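Local coordinates for putative uncharacterized protein (Pyrococcus abyssi virus 1, PDB 4HR1) that is of unknown function but folds as a helical bundle classed as bromodomain-like, encoded by a virus that infects a hyperthermophilic archaeon, at residues I10-W15 with V84-K89; W15-I20 with E45-I50; I20-G25 with V94-V99; A51-W56 with Y75-K80. All coordinates share one frame; numbering follows the deposited sequence.

Contact 1. Residues I10-W15 with V84-K89; sequences IQKISW and VLEDIK
Lys12 leans from helix 10-15 toward helix 84-89, its CB packing on Leu85 CD1. A bend at chi2 (-95°) turns the rest of its chain outward to the carboxylate of Glu86. There Lys12 NZ donates to Glu86 OE2 at 2.8 Å, a salt bridge that reaches the oxygen on its syn side, 15° out of the carboxylate plane. The next residue, Ile13, lies nearer the core, where its branched side chain suits an apolar seam: its CG1 lies 4.0 Å from Leu85 CD2, and Leu85 also rests on Leu16 and Ile50. Trp15 closes the row with a broad flat surface. Across one face of its ring runs the extended chain of Lys89, with CE 3.5 Å from the centroid of the six-membered ring and NZ 3.8 Å from that of the five-membered ring. The first is a CH-pi contact and the second a cation-pi contact. The indole NE1 is spoken for by Asp116 of helix 109-119. A water accepts from both Lys12 NZ and Lys89 NZ, bridging two ammonium groups 4.3 Å apart and probably easing their repulsion. The helices run nearly parallel, 26° apart, as first and third helices of an up-and-down helical bundle do.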
loop_
_atom_site.group_PDB
_atom_site.type_symbol
_atom_site.label_atom_id
_atom_site.label_comp_id
_atom_site.label_asym_id
_atom_site.label_seq_id
_atom_site.Cartn_x
_atom_site.Cartn_y
_atom_site.Cartn_z
ATOM N N ILE A 10 -2.361 7.164 4.558
ATOM C CA ILE A 10 -2.576 6.127 3.550
ATOM C C ILE A 10 -1.920 6.515 2.222
ATOM O O ILE A 10 -1.140 5.722 1.688
ATOM C CB ILE A 10 -4.090 5.707 3.438
ATOM C CG1 ILE A 10 -4.573 4.923 4.711
ATOM C CG2 ILE A 10 -4.364 4.885 2.159
ATOM C CD1 ILE A 10 -3.504 3.738 5.244
ATOM N N GLN A 11 -2.151 7.757 1.744
ATOM C CA GLN A 11 -1.543 8.245 0.502
ATOM C C GLN A 11 -0.018 8.229 0.550
ATOM O O GLN A 11 0.630 7.819 -0.425
ATOM C CB GLN A 11 -2.056 9.651 0.144
ATOM C CG GLN A 11 -3.547 9.736 -0.242
ATOM C CD GLN A 11 -3.976 8.747 -1.306
ATOM O OE1 GLN A 11 -3.382 8.643 -2.392
ATOM N NE2 GLN A 11 -5.019 7.993 -1.004
ATOM N N LYS A 12 0.553 8.620 1.696
ATOM C CA LYS A 12 1.998 8.650 1.887
ATOM C C LYS A 12 2.587 7.236 1.917
ATOM O O LYS A 12 3.633 6.995 1.292
ATOM C CB LYS A 12 2.378 9.461 3.161
ATOM C CG LYS A 12 2.058 10.976 3.098
ATOM C CD LYS A 12 3.262 11.825 2.644
ATOM C CE LYS A 12 2.871 13.103 1.919
ATOM N NZ LYS A 12 4.008 13.675 1.125
ATOM N N ILE A 13 1.912 6.291 2.627
ATOM C CA ILE A 13 2.369 4.890 2.706
ATOM C C ILE A 13 2.251 4.259 1.295
ATOM O O ILE A 13 3.224 3.674 0.810
ATOM C CB ILE A 13 1.637 4.061 3.831
ATOM C CG1 ILE A 13 1.886 4.658 5.254
ATOM C CG2 ILE A 13 2.068 2.577 3.794
ATOM C CD1 ILE A 13 0.731 4.361 6.350
ATOM N N SER A 14 1.085 4.440 0.625
ATOM C CA SER A 14 0.861 3.928 -0.740
ATOM C C SER A 14 1.938 4.408 -1.712
ATOM O O SER A 14 2.538 3.564 -2.377
ATOM C CB SER A 14 -0.533 4.278 -1.254
ATOM O OG SER A 14 -1.536 3.737 -0.406
ATOM N N TRP A 15 2.251 5.738 -1.730
ATOM C CA TRP A 15 3.310 6.292 -2.586
ATOM C C TRP A 15 4.606 5.586 -2.306
ATOM O O TRP A 15 5.281 5.141 -3.239
ATOM C CB TRP A 15 3.526 7.808 -2.338
ATOM C CG TRP A 15 4.312 8.488 -3.424
ATOM C CD1 TRP A 15 3.798 9.117 -4.522
ATOM C CD2 TRP A 15 5.741 8.513 -3.580
ATOM N NE1 TRP A 15 4.815 9.588 -5.318
ATOM C CE2 TRP A 15 6.019 9.227 -4.769
ATOM C CE3 TRP A 15 6.825 8.067 -2.792
ATOM C CZ2 TRP A 15 7.327 9.487 -5.203
ATOM C CZ3 TRP A 15 8.118 8.295 -3.243
ATOM C CH2 TRP A 15 8.359 8.981 -4.443
ATOM N N VAL A 84 8.493 11.148 9.605
ATOM C CA VAL A 84 9.369 9.984 9.372
ATOM C C VAL A 84 9.140 9.482 7.927
ATOM O O VAL A 84 10.101 9.161 7.225
ATOM C CB VAL A 84 9.128 8.879 10.449
ATOM C CG1 VAL A 84 9.819 7.561 10.092
ATOM C CG2 VAL A 84 9.568 9.360 11.828
ATOM N N LEU A 85 7.863 9.485 7.494
ATOM C CA LEU A 85 7.421 9.076 6.161
ATOM C C LEU A 85 8.043 9.972 5.079
ATOM O O LEU A 85 8.481 9.462 4.041
ATOM C CB LEU A 85 5.881 9.111 6.078
ATOM C CG LEU A 85 5.115 7.975 6.764
ATOM C CD1 LEU A 85 3.621 8.349 6.949
ATOM C CD2 LEU A 85 5.250 6.672 5.987
ATOM N N GLU A 86 8.133 11.310 5.357
ATOM C CA GLU A 86 8.722 12.282 4.442
ATOM C C GLU A 86 10.211 12.100 4.341
ATOM O O GLU A 86 10.739 12.206 3.243
ATOM C CB GLU A 86 8.262 13.710 4.740
ATOM C CG GLU A 86 8.392 14.661 3.563
ATOM C CD GLU A 86 7.530 14.437 2.329
ATOM O OE1 GLU A 86 7.878 15.001 1.268
ATOM O OE2 GLU A 86 6.468 13.782 2.436
ATOM N N ASP A 87 10.875 11.679 5.434
ATOM C CA ASP A 87 12.308 11.359 5.387
ATOM C C ASP A 87 12.523 10.109 4.544
ATOM O O ASP A 87 13.507 10.041 3.802
ATOM C CB ASP A 87 12.889 11.138 6.796
ATOM C CG ASP A 87 12.827 12.348 7.722
ATOM O OD1 ASP A 87 13.334 13.419 7.333
ATOM O OD2 ASP A 87 12.350 12.197 8.867
ATOM N N ILE A 88 11.580 9.130 4.622
ATOM C CA ILE A 88 11.658 7.892 3.837
ATOM C C ILE A 88 11.583 8.236 2.340
ATOM O O ILE A 88 12.442 7.789 1.570
ATOM C CB ILE A 88 10.647 6.798 4.302
ATOM C CG1 ILE A 88 10.962 6.343 5.772
ATOM C CG2 ILE A 88 10.695 5.587 3.363
ATOM C CD1 ILE A 88 9.760 5.774 6.565
ATOM N N LYS A 89 10.639 9.136 1.974
ATOM C CA LYS A 89 10.475 9.615 0.605
ATOM C C LYS A 89 11.800 10.181 0.078
ATOM O O LYS A 89 12.242 9.782 -0.997
ATOM C CB LYS A 89 9.315 10.620 0.514
ATOM C CG LYS A 89 8.933 11.005 -0.909
ATOM C CD LYS A 89 7.562 11.657 -0.973
ATOM C CE LYS A 89 7.122 11.844 -2.412
ATOM N NZ LYS A 89 5.694 12.260 -2.523
HETATM O O HOH W 1 4.005 11.318 -0.767
#

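Contact 2. Residues W15-I20 with E45-I50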
loop_
_atom_site.group_PDB
_atom_site.type_symbol
_atom_site.label_atom_id
_atom_site.label_comp_id
_atom_site.label_asym_id
_atom_site.label_seq_id
_atom_site.Cartn_x
_atom_site.Cartn_y
_atom_site.Cartn_z
ATOM N N TRP A 15 2.251 5.738 -1.730
ATOM C CA TRP A 15 3.310 6.292 -2.586
ATOM C C TRP A 15 4.606 5.586 -2.306
ATOM O O TRP A 15 5.281 5.141 -3.239
ATOM C CB TRP A 15 3.526 7.808 -2.338
ATOM C CG TRP A 15 4.312 8.488 -3.424
ATOM C CD1 TRP A 15 3.798 9.117 -4.522
ATOM C CD2 TRP A 15 5.741 8.513 -3.580
ATOM N NE1 TRP A 15 4.815 9.588 -5.318
ATOM C CE2 TRP A 15 6.019 9.227 -4.769
ATOM C CE3 TRP A 15 6.825 8.067 -2.792
ATOM C CZ2 TRP A 15 7.327 9.487 -5.203
ATOM C CZ3 TRP A 15 8.118 8.295 -3.243
ATOM C CH2 TRP A 15 8.359 8.981 -4.443
ATOM N N LEU A 16 4.972 5.502 -1.023
ATOM C CA LEU A 16 6.237 4.884 -0.606
ATOM C C LEU A 16 6.335 3.397 -0.979
ATOM O O LEU A 16 7.398 2.964 -1.436
ATOM C CB LEU A 16 6.489 5.117 0.888
ATOM C CG LEU A 16 6.831 6.552 1.300
ATOM C CD1 LEU A 16 6.941 6.663 2.771
ATOM C CD2 LEU A 16 8.139 7.001 0.712
ATOM N N ARG A 17 5.211 2.639 -0.868
ATOM C CA ARG A 17 5.183 1.217 -1.243
ATOM C C ARG A 17 5.347 1.047 -2.758
ATOM O O ARG A 17 6.204 0.266 -3.198
ATOM C CB ARG A 17 3.927 0.504 -0.716
ATOM C CG ARG A 17 3.901 0.405 0.810
ATOM C CD ARG A 17 3.344 -0.917 1.282
ATOM N NE ARG A 17 2.465 -0.772 2.447
ATOM C CZ ARG A 17 2.853 -0.927 3.710
ATOM N NH1 ARG A 17 4.123 -1.200 3.995
ATOM N NH2 ARG A 17 1.982 -0.789 4.698
ATOM N N THR A 18 4.593 1.848 -3.544
ATOM C CA THR A 18 4.637 1.873 -5.009
ATOM C C THR A 18 6.040 2.267 -5.490
ATOM O O THR A 18 6.533 1.696 -6.474
ATOM C CB THR A 18 3.547 2.790 -5.569
ATOM O OG1 THR A 18 2.311 2.628 -4.847
ATOM C CG2 THR A 18 3.334 2.596 -7.067
ATOM N N ALA A 19 6.701 3.196 -4.757
ATOM C CA ALA A 19 8.063 3.658 -5.043
ATOM C C ALA A 19 9.073 2.552 -4.826
ATOM O O ALA A 19 10.048 2.462 -5.567
ATOM C CB ALA A 19 8.403 4.858 -4.169
ATOM N N ILE A 20 8.841 1.697 -3.811
ATOM C CA ILE A 20 9.699 0.541 -3.513
ATOM C C ILE A 20 9.493 -0.531 -4.600
ATOM O O ILE A 20 10.475 -1.069 -5.104
ATOM C CB ILE A 20 9.500 0.036 -2.040
ATOM C CG1 ILE A 20 10.240 0.982 -1.060
ATOM C CG2 ILE A 20 9.971 -1.445 -1.830
ATOM C CD1 ILE A 20 9.667 1.042 0.254
ATOM N N GLU A 45 11.430 -2.080 5.021
ATOM C CA GLU A 45 11.227 -2.369 6.440
ATOM C C GLU A 45 10.905 -1.127 7.244
ATOM O O GLU A 45 9.978 -1.172 8.051
ATOM C CB GLU A 45 12.401 -3.163 7.049
ATOM C CG GLU A 45 12.200 -4.671 6.997
ATOM C CD GLU A 45 10.828 -5.128 7.459
ATOM O OE1 GLU A 45 10.043 -5.585 6.597
ATOM O OE2 GLU A 45 10.496 -4.905 8.648
ATOM N N ARG A 46 11.613 0.007 6.975
ATOM C CA ARG A 46 11.343 1.310 7.615
ATOM C C ARG A 46 9.901 1.756 7.333
ATOM O O ARG A 46 9.239 2.287 8.234
ATOM C CB ARG A 46 12.336 2.383 7.135
ATOM C CG ARG A 46 13.561 2.568 8.028
ATOM C CD ARG A 46 13.495 3.853 8.849
ATOM N NE ARG A 46 13.698 5.063 8.041
ATOM C CZ ARG A 46 13.485 6.303 8.479
ATOM N NH1 ARG A 46 13.686 7.340 7.678
ATOM N NH2 ARG A 46 13.066 6.513 9.721
ATOM N N VAL A 47 9.389 1.474 6.107
ATOM C CA VAL A 47 8.008 1.825 5.736
ATOM C C VAL A 47 7.002 0.985 6.535
ATOM O O VAL A 47 6.048 1.553 7.102
ATOM C CB VAL A 47 7.731 1.783 4.203
ATOM C CG1 VAL A 47 6.301 2.209 3.875
ATOM C CG2 VAL A 47 8.729 2.642 3.442
ATOM N N ASP A 48 7.217 -0.365 6.582
ATOM C CA ASP A 48 6.319 -1.275 7.312
ATOM C C ASP A 48 6.237 -0.918 8.804
ATOM O O ASP A 48 5.140 -0.945 9.371
ATOM C CB ASP A 48 6.706 -2.755 7.115
ATOM C CG ASP A 48 6.769 -3.244 5.670
ATOM O OD1 ASP A 48 7.413 -4.296 5.427
ATOM O OD2 ASP A 48 6.190 -2.568 4.778
ATOM N N GLU A 49 7.380 -0.504 9.408
ATOM C CA GLU A 49 7.441 -0.081 10.810
ATOM C C GLU A 49 6.547 1.133 11.080
ATOM O O GLU A 49 5.664 1.076 11.939
ATOM C CB GLU A 49 8.893 0.204 11.233
ATOM C CG GLU A 49 9.550 -0.982 11.924
ATOM C CD GLU A 49 10.955 -1.332 11.475
ATOM O OE1 GLU A 49 11.811 -0.420 11.399
ATOM O OE2 GLU A 49 11.213 -2.537 11.247
ATOM N N ILE A 50 6.754 2.219 10.321
ATOM C CA ILE A 50 5.975 3.439 10.474
ATOM C C ILE A 50 4.508 3.217 10.139
ATOM O O ILE A 50 3.643 3.723 10.851
ATOM C CB ILE A 50 6.647 4.669 9.790
ATOM C CG1 ILE A 50 5.992 6.004 10.181
ATOM C CG2 ILE A 50 6.770 4.518 8.289
ATOM C CD1 ILE A 50 6.361 6.431 11.593
#
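Val47 points toward helix 15-20 and divides its two methyls between different partners. With chi1 at -178°, CG1 stands anti to the backbone N and reaches the CB of Leu16, while CG2 lies beside that N and meets the tip of Ile20, 3.7 Å from its CD1. The side chains of Ile20 and Val47 lie alongside each other, running in opposite senses, with methyl against methyl. A short beta-branched residue suits this place, where the CA atoms of Leu16 and Val47 are 7.3 Å apart: it fills the space between the backbones without a long chain to fold away. Helices 5-30 and 34-63 are consecutive and antiparallel, at 160° here, the hairpin that starts the bundle, and Ile88 of helix 72-98 packs on Val47 as well. Outside this apolar strip lies a charged pair. Arg17 leaves its helix obliquely, but bends at chi2 and chi3 swing the guanidinium across to Asp48, where Arg17 NH1 and Asp48 OD2 form a salt bridge of 2.6 Å. The carboxylate oxygen sits at the guanidinium edge, near its plane, although the two flat groups are turned 47° apart. Arg17 NH1 also lies 4.0 Å from Val47 CG1, so the long arginine skirts the apolar strip on its way to the acid. Asp48 has a second cationic partner, since its OD1 forms a salt bridge with Lys44.

Contact 3. Residues I20-G25 with V94-V99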
loop_
_atom_site.group_PDB
_atom_site.type_symbol
_atom_site.label_atom_id
_atom_site.label_comp_id
_atom_site.label_asym_id
_atom_site.label_seq_id
_atom_site.Cartn_x
_atom_site.Cartn_y
_atom_site.Cartn_z
ATOM N N ILE A 20 8.841 1.697 -3.811
ATOM C CA ILE A 20 9.699 0.541 -3.513
ATOM C C ILE A 20 9.493 -0.531 -4.600
ATOM O O ILE A 20 10.475 -1.069 -5.104
ATOM C CB ILE A 20 9.500 0.036 -2.040
ATOM C CG1 ILE A 20 10.240 0.982 -1.060
ATOM C CG2 ILE A 20 9.971 -1.445 -1.830
ATOM C CD1 ILE A 20 9.667 1.042 0.254
ATOM N N ALA A 21 8.236 -0.787 -5.000
ATOM C CA ALA A 21 7.894 -1.723 -6.088
ATOM C C ALA A 21 8.624 -1.297 -7.364
ATOM O O ALA A 21 9.256 -2.139 -8.013
ATOM C CB ALA A 21 6.381 -1.734 -6.333
ATOM N N PHE A 22 8.599 0.030 -7.669
ATOM C CA PHE A 22 9.252 0.647 -8.828
ATOM C C PHE A 22 10.753 0.380 -8.826
ATOM O O PHE A 22 11.275 -0.105 -9.833
ATOM C CB PHE A 22 8.959 2.156 -8.856
ATOM C CG PHE A 22 9.437 2.899 -10.081
ATOM C CD1 PHE A 22 10.732 3.398 -10.152
ATOM C CD2 PHE A 22 8.574 3.153 -11.138
ATOM C CE1 PHE A 22 11.164 4.108 -11.274
ATOM C CE2 PHE A 22 9.004 3.881 -12.248
ATOM C CZ PHE A 22 10.293 4.359 -12.308
ATOM N N LEU A 23 11.438 0.671 -7.689
ATOM C CA LEU A 23 12.884 0.465 -7.501
ATOM C C LEU A 23 13.293 -0.991 -7.679
ATOM O O LEU A 23 14.301 -1.258 -8.336
ATOM C CB LEU A 23 13.308 0.924 -6.107
ATOM C CG LEU A 23 13.878 2.302 -6.001
ATOM C CD1 LEU A 23 13.424 2.947 -4.720
ATOM C CD2 LEU A 23 15.395 2.271 -6.085
ATOM N N LYS A 24 12.519 -1.921 -7.060
ATOM C CA LYS A 24 12.696 -3.378 -7.112
ATOM C C LYS A 24 12.716 -3.836 -8.578
ATOM O O LYS A 24 13.670 -4.504 -9.003
ATOM C CB LYS A 24 11.546 -4.067 -6.357
ATOM C CG LYS A 24 11.995 -5.137 -5.363
ATOM C CD LYS A 24 11.723 -4.732 -3.918
ATOM C CE LYS A 24 10.657 -5.570 -3.246
ATOM N NZ LYS A 24 9.286 -5.088 -3.558
ATOM N N GLY A 25 11.705 -3.390 -9.335
ATOM C CA GLY A 25 11.528 -3.665 -10.756
ATOM C C GLY A 25 12.634 -3.127 -11.633
ATOM O O GLY A 25 13.102 -3.836 -12.533
ATOM N N VAL A 94 16.674 9.755 -3.327
ATOM C CA VAL A 94 18.132 9.699 -3.246
ATOM C C VAL A 94 18.643 8.339 -3.760
ATOM O O VAL A 94 19.615 8.308 -4.512
ATOM C CB VAL A 94 18.597 10.035 -1.799
ATOM C CG1 VAL A 94 20.058 9.658 -1.564
ATOM C CG2 VAL A 94 18.372 11.518 -1.495
ATOM N N GLU A 95 17.970 7.231 -3.380
ATOM C CA GLU A 95 18.315 5.877 -3.815
ATOM C C GLU A 95 18.117 5.720 -5.308
ATOM O O GLU A 95 19.022 5.211 -5.979
ATOM C CB GLU A 95 17.533 4.798 -3.031
ATOM C CG GLU A 95 17.895 3.357 -3.386
ATOM C CD GLU A 95 19.306 2.884 -3.070
ATOM O OE1 GLU A 95 20.057 3.632 -2.400
ATOM O OE2 GLU A 95 19.653 1.750 -3.476
ATOM N N MET A 96 16.942 6.164 -5.826
ATOM C CA MET A 96 16.600 6.139 -7.253
ATOM C C MET A 96 17.761 6.784 -8.030
ATOM O O MET A 96 18.380 6.119 -8.858
ATOM C CB MET A 96 15.288 6.914 -7.526
ATOM C CG MET A 96 14.032 6.162 -7.192
ATOM S SD MET A 96 12.598 7.238 -7.377
ATOM C CE MET A 96 11.365 6.090 -7.243
ATOM N N LEU A 97 18.125 8.031 -7.667
ATOM C CA LEU A 97 19.212 8.798 -8.286
ATOM C C LEU A 97 20.581 8.140 -8.231
ATOM O O LEU A 97 21.331 8.225 -9.198
ATOM C CB LEU A 97 19.257 10.218 -7.718
ATOM C CG LEU A 97 18.082 11.081 -8.141
ATOM C CD1 LEU A 97 17.827 12.183 -7.145
ATOM C CD2 LEU A 97 18.247 11.596 -9.572
ATOM N N ARG A 98 20.885 7.468 -7.118
ATOM C CA ARG A 98 22.138 6.755 -6.867
ATOM C C ARG A 98 22.280 5.501 -7.732
ATOM O O ARG A 98 23.403 5.115 -8.066
ATOM C CB ARG A 98 22.209 6.347 -5.389
ATOM C CG ARG A 98 23.614 6.403 -4.790
ATOM C CD ARG A 98 23.867 5.383 -3.675
ATOM N NE ARG A 98 22.727 5.160 -2.773
ATOM C CZ ARG A 98 22.425 5.912 -1.716
ATOM N NH1 ARG A 98 23.156 6.983 -1.421
ATOM N NH2 ARG A 98 21.379 5.612 -0.957
ATOM N N VAL A 99 21.156 4.848 -8.066
ATOM C CA VAL A 99 21.169 3.599 -8.821
ATOM C C VAL A 99 21.131 3.726 -10.347
ATOM O O VAL A 99 21.178 2.713 -11.056
ATOM C CB VAL A 99 20.239 2.519 -8.223
ATOM C CG1 VAL A 99 20.581 2.289 -6.758
ATOM C CG2 VAL A 99 18.765 2.880 -8.376
#
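A chi1 of -173° swings the Phe22 ring away from its own backbone N, and the chain of Met96, straight beyond CG (chi2 174°), carries its terminal methyl across to meet it. The two side chains cross at about a right angle, with Met96 CE 4.0 Å from Phe22 CD1. Leu23 is the hub of the contact, its branched end touching Glu95, Met96 and Val99. Its CG packs on Met96 CG at 4.0 Å, while CD2 meets both Glu95 CG, at 3.8 Å, and Val99 CG2, at 4.1 Å. Glu95 thus offers only the aliphatic part of its chain to leucine. A bend at chi2 turns its carboxylate aside to Arg98, whose NE and NH2 both donate to Glu95 OE1; the NH2 bond is 2.8 Å long. Ile111 and Leu115 of helix 109-119 cover Phe22 and Met96 further, and an aromatic side chain of the partner subunit meets Phe22 edge-to-face. Between helices 5-30 and 72-98, the first and third of the bundle and nearly parallel here (15°), the cohesion is therefore apolar: flexible methionine and leucine fit their shapes to the neighbours, and the charge of the one buried acid that joins them is probably offset by Arg98, one turn on.

Contact 4. Residues A51-W56 with Y75-K80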
loop_
_atom_site.group_PDB
_atom_site.type_symbol
_atom_site.label_atom_id
_atom_site.label_comp_id
_atom_site.label_asym_id
_atom_site.label_seq_id
_atom_site.Cartn_x
_atom_site.Cartn_y
_atom_site.Cartn_z
ATOM N N ALA A 51 4.229 2.383 9.114
ATOM C CA ALA A 51 2.864 2.044 8.700
ATOM C C ALA A 51 2.023 1.491 9.845
ATOM O O ALA A 51 0.896 1.953 10.028
ATOM C CB ALA A 51 2.879 1.074 7.527
ATOM N N THR A 52 2.574 0.550 10.640
ATOM C CA THR A 52 1.859 -0.055 11.774
ATOM C C THR A 52 1.577 0.923 12.900
ATOM O O THR A 52 0.496 0.862 13.511
ATOM C CB THR A 52 2.479 -1.384 12.231
ATOM O OG1 THR A 52 3.895 -1.248 12.303
ATOM C CG2 THR A 52 2.104 -2.555 11.307
ATOM N N ALA A 53 2.513 1.873 13.125
ATOM C CA ALA A 53 2.380 2.924 14.126
ATOM C C ALA A 53 1.131 3.801 13.932
ATOM O O ALA A 53 0.714 4.481 14.876
ATOM C CB ALA A 53 3.621 3.791 14.127
ATOM N N VAL A 54 0.520 3.772 12.724
ATOM C CA VAL A 54 -0.657 4.586 12.390
ATOM C C VAL A 54 -1.986 3.852 12.107
ATOM O O VAL A 54 -3.019 4.519 11.970
ATOM C CB VAL A 54 -0.335 5.675 11.330
ATOM C CG1 VAL A 54 0.688 6.673 11.859
ATOM C CG2 VAL A 54 0.130 5.061 10.010
ATOM N N ASN A 55 -1.967 2.493 12.050
ATOM C CA ASN A 55 -3.134 1.611 11.825
ATOM C C ASN A 55 -4.301 1.975 12.707
ATOM O O ASN A 55 -5.462 1.810 12.311
ATOM C CB ASN A 55 -2.786 0.142 12.129
ATOM C CG ASN A 55 -1.841 -0.539 11.177
ATOM O OD1 ASN A 55 -1.610 -0.088 10.044
ATOM N ND2 ASN A 55 -1.302 -1.679 11.620
ATOM N N TRP A 56 -3.994 2.422 13.942
ATOM C CA TRP A 56 -5.007 2.827 14.904
ATOM C C TRP A 56 -5.902 3.896 14.302
ATOM O O TRP A 56 -7.118 3.785 14.434
ATOM C CB TRP A 56 -4.356 3.286 16.218
ATOM C CG TRP A 56 -3.481 4.495 16.094
ATOM C CD1 TRP A 56 -2.138 4.519 15.832
ATOM C CD2 TRP A 56 -3.891 5.864 16.214
ATOM N NE1 TRP A 56 -1.690 5.818 15.768
ATOM C CE2 TRP A 56 -2.754 6.666 15.967
ATOM C CE3 TRP A 56 -5.123 6.492 16.472
ATOM C CZ2 TRP A 56 -2.805 8.064 16.006
ATOM C CZ3 TRP A 56 -5.179 7.881 16.473
ATOM C CH2 TRP A 56 -4.032 8.647 16.251
ATOM N N TYR A 75 -2.952 13.509 17.390
ATOM C CA TYR A 75 -2.519 14.470 16.373
ATOM C C TYR A 75 -0.986 14.555 16.262
ATOM O O TYR A 75 -0.458 14.462 15.152
ATOM C CB TYR A 75 -3.083 15.867 16.688
ATOM C CG TYR A 75 -2.840 16.880 15.586
ATOM C CD1 TYR A 75 -3.805 17.124 14.612
ATOM C CD2 TYR A 75 -1.634 17.578 15.502
ATOM C CE1 TYR A 75 -3.579 18.035 13.580
ATOM C CE2 TYR A 75 -1.399 18.494 14.476
ATOM C CZ TYR A 75 -2.373 18.712 13.512
ATOM O OH TYR A 75 -2.163 19.611 12.492
ATOM N N LYS A 76 -0.284 14.736 17.403
ATOM C CA LYS A 76 1.183 14.859 17.470
ATOM C C LYS A 76 1.922 13.605 16.996
ATOM O O LYS A 76 2.955 13.716 16.319
ATOM C CB LYS A 76 1.642 15.265 18.885
ATOM C CG LYS A 76 1.307 16.720 19.264
ATOM C CD LYS A 76 1.256 16.931 20.781
ATOM C CE LYS A 76 2.590 17.262 21.404
ATOM N NZ LYS A 76 2.522 17.194 22.885
ATOM N N GLU A 77 1.404 12.414 17.378
ATOM C CA GLU A 77 1.949 11.112 16.999
ATOM C C GLU A 77 1.735 10.909 15.479
ATOM O O GLU A 77 2.643 10.408 14.821
ATOM C CB GLU A 77 1.292 9.990 17.837
ATOM C CG GLU A 77 1.941 8.614 17.718
ATOM C CD GLU A 77 1.600 7.774 16.496
ATOM O OE1 GLU A 77 0.437 7.810 16.031
ATOM O OE2 GLU A 77 2.506 7.056 16.015
ATOM N N ILE A 78 0.575 11.336 14.926
ATOM C CA ILE A 78 0.308 11.273 13.481
ATOM C C ILE A 78 1.325 12.197 12.738
ATOM O O ILE A 78 1.939 11.772 11.749
ATOM C CB ILE A 78 -1.164 11.676 13.152
ATOM C CG1 ILE A 78 -2.170 10.581 13.536
ATOM C CG2 ILE A 78 -1.324 12.088 11.676
ATOM C CD1 ILE A 78 -2.043 9.222 12.744
ATOM N N GLN A 79 1.500 13.453 13.251
ATOM C CA GLN A 79 2.421 14.441 12.712
ATOM C C GLN A 79 3.854 13.972 12.746
ATOM O O GLN A 79 4.587 14.225 11.796
ATOM C CB GLN A 79 2.256 15.803 13.406
ATOM C CG GLN A 79 0.989 16.567 12.998
ATOM C CD GLN A 79 0.858 16.907 11.516
ATOM O OE1 GLN A 79 -0.235 16.842 10.941
ATOM N NE2 GLN A 79 1.950 17.306 10.862
ATOM N N LYS A 80 4.253 13.264 13.805
ATOM C CA LYS A 80 5.616 12.736 13.926
ATOM C C LYS A 80 5.822 11.567 12.971
ATOM O O LYS A 80 6.929 11.375 12.476
ATOM C CB LYS A 80 5.925 12.328 15.374
ATOM C CG LYS A 80 6.317 13.505 16.267
ATOM C CD LYS A 80 5.884 13.338 17.729
ATOM C CE LYS A 80 6.745 12.394 18.544
ATOM N NZ LYS A 80 6.254 10.983 18.489
#
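The indole of Trp56 carries two oxygens at its edge, Glu77 OE1 and Ala53 O, both in the plane of the ring, while Val54 O lies over one face, offset toward the rim. Ile78 CD1 approaches the same ring obliquely, 3.5 Å from Trp56 CZ2. This is the antiparallel pairing of helices 34-63 and 72-98, consecutive helices of the bundle. Tryptophan suits the place because it joins a large apolar surface to one N-H. Trp56 NE1 donates to Glu77 OE1 at 2.9 Å with an angle of 136°, so the bond is bent, and it meets the oxygen from above the carboxylate plane, 40° out of it. A weak second bond runs from NE1 to Ala53 O. The chi1 of Trp56, 63°, sets CG between its backbone N and carbonyl carbon, folding the ring back over the preceding turn, which explains how NE1 comes near Ala53 O. Glu77 rises toward the partner helix and bends at chi2 to bring its carboxylate to the indole. Toward the core, Ile78 shares its terminal methyl between Trp56 and Val54, and Val54 packs also on Val9 and Ile13 of helix 5-30. In that branched valine, Val54, it is CG1, beside the backbone N, that meets Ile78 CD1, at 3.8 Å.

Overall arrangement
From the N terminus, helix 5-30 supplies the first segments of contacts 1, 2 and 3 in turn. Contact 2 closes the shortest of their loops, joining this helix to the antiparallel helix 34-63. Contact 4 follows it in series and fastens helix 34-63 to helix 72-98. Both fall within the long loop that contact 1 closes between helices 5-30 and 72-98; contact 3, closing a second loop between that same pair, crosses contacts 1 and 2 but encloses contact 4. Trp15 belongs to contacts 1 and 2, and Ile20 to contacts 2 and 3. Contacts 3 and 4 lie on opposite sides of the chain's centre, about 26 Å apart between centres, with contact 1 near the middle.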